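Local coordinates for ESAT-6-like protein SAG1039 (Streptococcus agalactiae serogroup V, PDB 3GWK) that is of uncertain function but forms a homodimer of the WXG100 (ESAT-6-like) family, whose members are commonly exported by type VII secretion systems, at residues A22-V27 with E66-L71. Residues are numbered along the deposited sequence; the frame is centred on the assembly and turned at random. Where two conformers were deposited one is given.
Sequences AGSQQV and EFAQLL
S24 and A68 bring the backbones of two antiparallel helices within 4.3 Å, CA to CA, where the segment axes approach to 8.1 Å at 160° between their N-to-C directions. So close an approach is matched by small residues at this point: S24 and A68 carry little beyond CB. S24 spans the gap with a hydrogen bond from OG to A68 O, 2.7 Å long. A chi1 of 177° sets OG anti to the backbone N and beside its own carbonyl carbon, the position from which it reaches A68 O, 37° out of the carbonyl plane and off the lone-pair directions. Beside this bond, L71 closes one side: its CB packs on S24 CB at 3.8 Å, while its CD1 lies against the helix backbone, 3.9 Å from G23 C. V27 splits its branches. V27 CG1 lies 4.1 Å from A68 CB, whereas V27 CG2 meets the edge of the F67 ring, 4.2 Å from F67 CD2. L71 CD2, from the same helix as F67, covers one face of that ring near the rim. The ring also meets F57 of the second subunit with the planes inclined, which carries the packing across within the four-helix bundle of the homodimer. All six touching residues are buried, and the contact joins helices 10-44 and 51-95 of the WXG100 hairpin. The one hydrogen bond between the two segments is thus a polar tie in an otherwise apolar interface, giving the buried hydroxyl an acceptor and linking side chain to backbone.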
# COMPACT_ATOMS: atom_id res chain seq x y z
N ALA A 22 -9.12 -6.35 -2.67
CA ALA A 22 -9.30 -5.48 -1.53
C ALA A 22 -7.97 -4.80 -1.18
O ALA A 22 -7.93 -3.60 -0.87
CB ALA A 22 -9.78 -6.29 -0.34
N GLY A 23 -6.85 -5.53 -1.22
CA GLY A 23 -5.56 -4.90 -0.90
C GLY A 23 -5.17 -3.88 -1.93
O GLY A 23 -4.62 -2.84 -1.60
N SER A 24 -5.44 -4.14 -3.22
CA SER A 24 -5.17 -3.16 -4.27
C SER A 24 -5.89 -1.85 -3.95
O SER A 24 -5.31 -0.75 -4.01
CB SER A 24 -5.63 -3.72 -5.60
OG SER A 24 -5.44 -2.76 -6.63
N GLN A 25 -7.18 -1.97 -3.64
CA GLN A 25 -7.95 -0.78 -3.36
C GLN A 25 -7.42 -0.00 -2.13
O GLN A 25 -7.39 1.24 -2.09
CB GLN A 25 -9.40 -1.16 -3.19
CG GLN A 25 -10.04 -1.67 -4.49
CD GLN A 25 -11.38 -2.29 -4.23
OE1 GLN A 25 -12.26 -1.66 -3.66
NE2 GLN A 25 -11.55 -3.56 -4.63
N GLN A 26 -7.06 -0.76 -1.10
CA GLN A 26 -6.56 -0.13 0.15
C GLN A 26 -5.25 0.62 -0.10
O GLN A 26 -5.06 1.73 0.36
CB GLN A 26 -6.40 -1.17 1.19
CG GLN A 26 -7.66 -1.65 1.87
CD GLN A 26 -7.29 -2.86 2.80
OE1 GLN A 26 -6.95 -3.95 2.31
NE2 GLN A 26 -7.37 -2.64 4.10
N VAL A 27 -4.35 0.02 -0.88
CA VAL A 27 -3.07 0.65 -1.21
C VAL A 27 -3.32 1.95 -2.02
O VAL A 27 -2.72 2.99 -1.74
CB VAL A 27 -2.16 -0.36 -2.00
CG1 VAL A 27 -0.91 0.32 -2.58
CG2 VAL A 27 -1.73 -1.51 -1.08
N GLU A 66 2.33 0.69 -8.99
CA GLU A 66 2.55 -0.60 -9.67
C GLU A 66 2.09 -1.74 -8.80
O GLU A 66 1.57 -2.75 -9.30
CB GLU A 66 4.01 -0.88 -10.06
CG GLU A 66 4.25 -2.33 -10.77
CD GLU A 66 3.33 -2.57 -11.95
OE1 GLU A 66 2.83 -3.60 -12.16
OE2 GLU A 66 2.95 -1.62 -12.64
N PHE A 67 2.35 -1.65 -7.51
CA PHE A 67 1.94 -2.72 -6.63
C PHE A 67 0.43 -2.85 -6.63
O PHE A 67 -0.11 -3.96 -6.71
CB PHE A 67 2.48 -2.43 -5.23
CG PHE A 67 2.28 -3.56 -4.21
CD1 PHE A 67 2.89 -4.82 -4.38
CD2 PHE A 67 1.52 -3.37 -3.06
CE1 PHE A 67 2.75 -5.79 -3.43
CE2 PHE A 67 1.39 -4.38 -2.12
CZ PHE A 67 2.00 -5.61 -2.34
N ALA A 68 -0.27 -1.76 -6.48
CA ALA A 68 -1.76 -1.81 -6.57
C ALA A 68 -2.19 -2.42 -7.88
O ALA A 68 -3.12 -3.21 -7.93
CB ALA A 68 -2.35 -0.43 -6.35
N GLN A 69 -1.57 -2.04 -8.97
CA GLN A 69 -1.94 -2.59 -10.28
C GLN A 69 -1.65 -4.09 -10.34
O GLN A 69 -2.46 -4.89 -10.84
CB GLN A 69 -1.20 -1.79 -11.38
CG GLN A 69 -2.05 -1.88 -12.78
CD GLN A 69 -3.62 -1.15 -12.77
OE1 GLN A 69 -4.70 -1.80 -12.32
NE2 GLN A 69 -3.73 0.09 -13.36
N LEU A 70 -0.53 -4.55 -9.81
CA LEU A 70 -0.20 -5.96 -9.75
C LEU A 70 -1.24 -6.77 -8.98
O LEU A 70 -1.67 -7.85 -9.40
CB LEU A 70 1.18 -6.13 -9.13
CG LEU A 70 1.56 -7.58 -8.79
CD1 LEU A 70 1.72 -8.47 -10.06
CD2 LEU A 70 2.84 -7.59 -7.99
N LEU A 71 -1.66 -6.25 -7.80
CA LEU A 71 -2.60 -6.95 -6.98
C LEU A 71 -3.93 -7.09 -7.74
O LEU A 71 -4.58 -8.13 -7.72
CB LEU A 71 -2.81 -6.22 -5.69
CG LEU A 71 -1.59 -6.18 -4.75
CD1 LEU A 71 -1.90 -5.40 -3.52
CD2 LEU A 71 -0.69 -7.33 -4.55